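Local atomic coordinates of SusD-like carbohydrate binding protein (Bacteroides vulgatus, PDB entry 3LEW), a protein that probably binds carbohydrate at the outer membrane of a gut Bacteroides, as a member of the SusD family of nutrient-binding proteins. Residues A[474-477]-A[478-482]; A[35-38]-A[39-42]. All blocks are in the same frame, centred on the assembly; numbering follows the deposited sequence.

Contact 1: A[474-477]-A[478-482]; sequences DSEE and LANKN
Glu476 and Asn480 lie side by side one helical turn apart, pointing the same way, and join at their ends: Asn480 ND2 donates to Glu476 OE2 over 3.0 Å, nearly straight at 163°. The bond runs within the amide plane and meets OE2 almost head-on along its C-O bond, while the carboxylate and amide planes stand 75° apart. Both side chains leave with CG anti to the backbone N (chi1 -177° for Asn480); a bend at chi2 then folds the Glu476 carboxylate forward, bringing Glu476 OE2 to 3.4 Å from Asn480 CB. Neither polar end rests on this pair alone. Asn480 ND2 also donates to Lys165 O, Glu476 OE1 takes the indole N-H of Trp87, and OE2 takes a hydroxyl of a bound pentaethylene glycol, probably from the crystallisation liquor. With its carboxylate gripped at both oxygens, Glu476 has little freedom to turn.

The backbone bonds are those of the last turn of a short helix. Ala479 N reaches Ser475 O at 2.9 Å, and Asn480 N reaches Glu476 O, also at 2.9 Å, even though Asn480 is the first residue to leave helical angles. Beyond it the amide oxygen is put to use: Asn480 OD1 accepts from Asn482 N at 3.1 Å, an Asx turn that leads the chain off the helix. A water sits at the exit, donating to Asn480 O at 2.6 Å.

The other acidic side chains pair within the chain: Asp474 forms a salt bridge with Lys79, and Glu477 OE2 one with Lys489 and a hydrogen bond with Tyr484 OH. Helix 474-479 is the final helix of the chain, lying at the surface, where Glu476 ties it to Trp87 of helix 81-103 and rests on Pro150, just after strand 147-149.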
ATOM      1  N   ASP A 474      20.580  -5.204  -8.801  1.00 15.31           N
ATOM      2  CA  ASP A 474      21.844  -5.579  -9.421  1.00 16.53           C
ATOM      3  C   ASP A 474      22.989  -5.621  -8.392  1.00 15.61           C
ATOM      4  O   ASP A 474      23.849  -6.536  -8.445  1.00 14.70           O
ATOM      5  CB  ASP A 474      22.218  -4.618 -10.547  1.00 17.47           C
ATOM      6  CG  ASP A 474      21.388  -4.846 -11.825  1.00 22.28           C
ATOM      7  OD1 ASP A 474      20.736  -5.907 -12.010  1.00 25.05           O
ATOM      8  OD2 ASP A 474      21.408  -3.937 -12.655  1.00 30.47           O
ATOM      9  N   SER A 475      23.038  -4.631  -7.499  1.00 15.07           N
ATOM     10  CA  SER A 475      24.100  -4.564  -6.496  0.50 14.79           C
ATOM     11  C   SER A 475      24.073  -5.796  -5.611  1.00 14.48           C
ATOM     12  O   SER A 475      25.117  -6.382  -5.327  1.00 15.03           O
ATOM     13  CB  SER A 475      24.025  -3.276  -5.653  0.50 15.41           C
ATOM     14  OG  SER A 475      25.139  -3.209  -4.767  0.50 15.77           O
ATOM     15  N   GLU A 476      22.874  -6.210  -5.189  1.00 14.02           N
ATOM     16  CA  GLU A 476      22.761  -7.400  -4.354  1.00 14.36           C
ATOM     17  C   GLU A 476      23.217  -8.651  -5.106  1.00 13.60           C
ATOM     18  O   GLU A 476      23.876  -9.503  -4.554  1.00 13.23           O
ATOM     19  CB  GLU A 476      21.312  -7.591  -3.875  1.00 14.42           C
ATOM     20  CG  GLU A 476      21.096  -8.815  -2.997  1.00 15.42           C
ATOM     21  CD  GLU A 476      21.503  -8.614  -1.543  1.00 19.34           C
ATOM     22  OE1 GLU A 476      21.590  -7.433  -1.099  1.00 24.69           O
ATOM     23  OE2 GLU A 476      21.661  -9.662  -0.861  1.00 19.66           O
ATOM     24  N   GLU A 477      22.862  -8.755  -6.385  1.00 13.90           N
ATOM     25  CA  GLU A 477      23.331  -9.922  -7.194  1.00 15.70           C
ATOM     26  C   GLU A 477      24.837 -10.018  -7.318  1.00 16.34           C
ATOM     27  O   GLU A 477      25.409 -11.121  -7.427  1.00 16.93           O
ATOM     28  CB  GLU A 477      22.660  -9.921  -8.565  1.00 15.99           C
ATOM     29  CG  GLU A 477      21.181 -10.283  -8.433  1.00 18.13           C
ATOM     30  CD  GLU A 477      20.495 -10.556  -9.762  1.00 23.43           C
ATOM     31  OE1 GLU A 477      20.971 -10.070 -10.803  1.00 32.38           O
ATOM     32  OE2 GLU A 477      19.447 -11.215  -9.762  1.00 18.73           O
ATOM     33  N   LEU A 478      25.510  -8.875  -7.290  1.00 16.20           N
ATOM     34  CA  LEU A 478      26.968  -8.871  -7.310  1.00 17.33           C
ATOM     35  C   LEU A 478      27.558  -9.177  -5.962  1.00 16.36           C
ATOM     36  O   LEU A 478      28.442 -10.001  -5.848  1.00 17.94           O
ATOM     37  CB  LEU A 478      27.505  -7.516  -7.790  1.00 17.41           C
ATOM     38  CG  LEU A 478      27.375  -7.205  -9.263  1.00 19.27           C
ATOM     39  CD1 LEU A 478      27.970  -5.817  -9.515  1.00 22.87           C
ATOM     40  CD2 LEU A 478      28.107  -8.292 -10.137  1.00 17.48           C
ATOM     41  N   ALA A 479      27.071  -8.491  -4.952  1.00 15.44           N
ATOM     42  CA  ALA A 479      27.657  -8.543  -3.626  1.00 15.62           C
ATOM     43  C   ALA A 479      27.360  -9.839  -2.893  1.00 15.81           C
ATOM     44  O   ALA A 479      28.172 -10.308  -2.102  1.00 16.13           O
ATOM     45  CB  ALA A 479      27.166  -7.348  -2.784  1.00 15.60           C
ATOM     46  N   ASN A 480      26.168 -10.400  -3.083  1.00 15.35           N
ATOM     47  CA  ASN A 480      25.764 -11.611  -2.377  1.00 14.27           C
ATOM     48  C   ASN A 480      26.005 -12.824  -3.244  1.00 14.57           C
ATOM     49  O   ASN A 480      25.191 -13.180  -4.070  1.00 15.82           O
ATOM     50  CB  ASN A 480      24.288 -11.476  -1.909  1.00 13.30           C
ATOM     51  CG  ASN A 480      23.796 -12.667  -1.092  1.00 12.67           C
ATOM     52  OD1 ASN A 480      24.452 -13.696  -1.021  1.00 15.76           O
ATOM     53  ND2 ASN A 480      22.626 -12.509  -0.468  1.00 14.72           N
ATOM     54  N   LYS A 481      27.130 -13.501  -3.033  1.00 15.31           N
ATOM     55  CA  LYS A 481      27.526 -14.590  -3.909  1.00 16.74           C
ATOM     56  C   LYS A 481      26.696 -15.835  -3.694  1.00 16.76           C
ATOM     57  O   LYS A 481      26.724 -16.724  -4.518  1.00 19.81           O
ATOM     58  CB  LYS A 481      29.012 -14.903  -3.752  1.00 18.39           C
ATOM     59  CG  LYS A 481      29.919 -13.664  -3.993  1.00 18.69           C
ATOM     60  CD  LYS A 481      30.077 -13.400  -5.463  1.00 18.73           C
ATOM     61  CE  LYS A 481      31.237 -12.423  -5.729  1.00 15.70           C
ATOM     62  NZ  LYS A 481      31.022 -11.060  -5.258  1.00 15.95           N
ATOM     63  N   ASN A 482      25.954 -15.897  -2.593  1.00 16.95           N
ATOM     64  CA  ASN A 482      25.121 -17.064  -2.284  1.00 16.74           C
ATOM     65  C   ASN A 482      23.608 -16.859  -2.480  1.00 16.11           C
ATOM     66  O   ASN A 482      22.788 -17.692  -2.047  1.00 15.80           O
ATOM     67  CB  ASN A 482      25.376 -17.430  -0.834  1.00 17.60           C
ATOM     68  CG  ASN A 482      26.852 -17.776  -0.567  1.00 19.62           C
ATOM     69  OD1 ASN A 482      27.475 -17.179   0.309  1.00 25.75           O
ATOM     70  ND2 ASN A 482      27.403 -18.681  -1.336  1.00 19.15           N
TER
HETATM   71  O   HOH W   1      24.818 -14.354  -6.381  0.50 15.20           O

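Contact 2: A[35-38]-A[39-42]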
ATOM      1  N   GLU A  35      10.490   8.997   5.063  1.00 13.52           N
ATOM      2  CA  GLU A  35      10.937  10.310   4.599  1.00 14.63           C
ATOM      3  C   GLU A  35      12.022  10.320   3.533  1.00 15.07           C
ATOM      4  O   GLU A  35      12.306  11.391   2.968  1.00 14.36           O
ATOM      5  CB  GLU A  35      11.442  11.133   5.785  1.00 15.31           C
ATOM      6  CG  GLU A  35      10.386  11.586   6.750  1.00 14.45           C
ATOM      7  CD  GLU A  35       9.521  12.735   6.186  1.00 15.74           C
ATOM      8  OE1 GLU A  35      10.045  13.855   5.980  1.00 19.24           O
ATOM      9  OE2 GLU A  35       8.335  12.511   5.927  1.00 18.72           O
ATOM     10  N   THR A  36      12.665   9.179   3.263  1.00 14.30           N
ATOM     11  CA  THR A  36      13.864   9.216   2.436  1.00 14.19           C
ATOM     12  C   THR A  36      13.519   9.274   0.937  1.00 14.75           C
ATOM     13  O   THR A  36      12.891   8.380   0.411  1.00 13.92           O
ATOM     14  CB  THR A  36      14.737   7.967   2.730  1.00 14.04           C
ATOM     15  OG1 THR A  36      15.048   7.990   4.133  1.00 13.97           O
ATOM     16  CG2 THR A  36      16.018   7.972   1.892  1.00 15.02           C
ATOM     17  N   PHE A  37      14.007  10.317   0.265  1.00 14.70           N
ATOM     18  CA  PHE A  37      13.873  10.399  -1.182  1.00 15.64           C
ATOM     19  C   PHE A  37      14.869   9.501  -1.909  1.00 16.94           C
ATOM     20  O   PHE A  37      16.036   9.402  -1.497  1.00 17.02           O
ATOM     21  CB  PHE A  37      14.150  11.822  -1.661  1.00 15.84           C
ATOM     22  CG  PHE A  37      13.025  12.821  -1.421  1.00 15.59           C
ATOM     23  CD1 PHE A  37      11.847  12.780  -2.168  1.00 14.65           C
ATOM     24  CD2 PHE A  37      13.170  13.845  -0.484  1.00 15.03           C
ATOM     25  CE1 PHE A  37      10.841  13.750  -1.971  1.00 13.69           C
ATOM     26  CE2 PHE A  37      12.156  14.798  -0.333  1.00 14.32           C
ATOM     27  CZ  PHE A  37      10.999  14.722  -1.083  1.00 15.89           C
ATOM     28  N   ASN A  38      14.446   8.937  -3.049  1.00 17.56           N
ATOM     29  CA  ASN A  38      15.423   8.573  -4.108  1.00 18.22           C
ATOM     30  C   ASN A  38      15.086   9.375  -5.389  1.00 18.55           C
ATOM     31  O   ASN A  38      14.384   8.899  -6.300  1.00 17.83           O
ATOM     32  CB  ASN A  38      15.492   7.053  -4.338  1.00 18.10           C
ATOM     33  CG  ASN A  38      16.556   6.677  -5.338  1.00 20.03           C
ATOM     34  OD1 ASN A  38      17.499   7.463  -5.579  1.00 21.32           O
ATOM     35  ND2 ASN A  38      16.428   5.501  -5.947  1.00 18.79           N
ATOM     36  N   SER A  39      15.562  10.621  -5.409  1.00 16.80           N
ATOM     37  CA  SER A  39      15.033  11.670  -6.300  1.00 16.45           C
ATOM     38  C   SER A  39      13.648  12.043  -5.847  1.00 15.38           C
ATOM     39  O   SER A  39      12.976  11.303  -5.132  1.00 13.99           O
ATOM     40  CB  SER A  39      15.037  11.283  -7.792  1.00 16.93           C
ATOM     41  OG  SER A  39      13.873  10.579  -8.241  1.00 17.34           O
ATOM     42  N   TYR A  40      13.177  13.186  -6.315  1.00 15.07           N
ATOM     43  CA  TYR A  40      11.819  13.595  -6.060  1.00 15.34           C
ATOM     44  C   TYR A  40      10.737  12.633  -6.558  1.00 14.89           C
ATOM     45  O   TYR A  40       9.609  12.689  -6.062  1.00 15.59           O
ATOM     46  CB  TYR A  40      11.550  14.976  -6.633  1.00 15.89           C
ATOM     47  CG  TYR A  40      12.142  16.121  -5.820  1.00 19.60           C
ATOM     48  CD1 TYR A  40      11.652  16.421  -4.570  1.00 21.50           C
ATOM     49  CD2 TYR A  40      13.182  16.907  -6.319  1.00 24.33           C
ATOM     50  CE1 TYR A  40      12.177  17.446  -3.810  1.00 25.67           C
ATOM     51  CE2 TYR A  40      13.708  17.964  -5.558  1.00 26.54           C
ATOM     52  CZ  TYR A  40      13.192  18.218  -4.306  1.00 27.75           C
ATOM     53  OH  TYR A  40      13.649  19.243  -3.502  1.00 31.53           O
ATOM     54  N   ALA A  41      11.072  11.748  -7.506  1.00 14.59           N
ATOM     55  CA  ALA A  41      10.120  10.743  -8.010  1.00 14.50           C
ATOM     56  C   ALA A  41       9.740   9.702  -6.965  1.00 14.78           C
ATOM     57  O   ALA A  41       8.752   9.017  -7.127  1.00 14.56           O
ATOM     58  CB  ALA A  41      10.705  10.019  -9.294  1.00 14.92           C
ATOM     59  N   ASN A  42      10.570   9.540  -5.922  1.00 14.46           N
ATOM     60  CA  ASN A  42      10.362   8.495  -4.916  1.00 13.68           C
ATOM     61  C   ASN A  42      10.426   9.003  -3.479  1.00 14.92           C
ATOM     62  O   ASN A  42      11.480   8.902  -2.822  1.00 14.68           O
ATOM     63  CB  ASN A  42      11.427   7.403  -5.101  1.00 14.49           C
ATOM     64  CG  ASN A  42      11.283   6.719  -6.466  1.00 14.75           C
ATOM     65  OD1 ASN A  42      10.306   6.006  -6.669  1.00 16.12           O
ATOM     66  ND2 ASN A  42      12.235   6.945  -7.382  1.00 15.15           N
TER
HETATM   67  O   HOH W   2      17.456  11.701  -3.562  1.00 22.46           O
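Phe37 meets the turn that follows it along nearly its whole length. Phe37 CB lies 3.7 Å from Ser39 O, and Phe37 CD1 comes closer to the same carbonyl, at 3.5 Å. Farther out, Phe37 CE1 touches Tyr40 CD1 at 3.8 Å, and CZ lies near both CD1 and CE1 of that ring. The rings form a T-shaped pair, the edge of Tyr40 toward the face of Phe37, with planes at 69°; Tyr40 also stacks on Tyr269. Cutting Phe37 back to alanine would probably leave the Tyr40 edge without its aromatic face and open a gap beside Ser39 O. Residues 39-42 make a type I beta turn, overlaid by an ST turn in which Ser39 OG accepts from Ala41 N. Ser39 OG in turn donates to Asn38 O at 2.6 Å; chi1 of Ser39, 87°, places OG between the backbone N and the carbonyl carbon. Asn42 ND2 is the second donor to Asn38 O, at 3.1 Å and nearly straight, and Asn42 OD1 accepts from Thr82. Asn42 answers with its backbone too: Asn42 O takes Asn38 N at 3.0 Å and the CA-H of Phe37. Asn38 ND2 reaches Gly81 O, at the first residue of helix 81-103.

In the fold
Contact 2 comes first along the chain, in the loop between helices 19-35 and 46-54, and contact 1 lies near the C-terminus, on helix 474-479 and the chain just after it. Their centres are 24 Å apart and their nearest atoms about 12 Å apart, so they do not meet. Residues 35-42 belong to the N-terminal starch-binding family region and 474-482 to the SusD family region. Helix 81-103 links them indirectly: its first turns, at Thr82 and Leu85, meet the loop of contact 2, and Trp87 hydrogen-bonds to Glu476 of contact 1. The C-terminal helix and the early loop are thus both fastened to one helix of the N-terminal region.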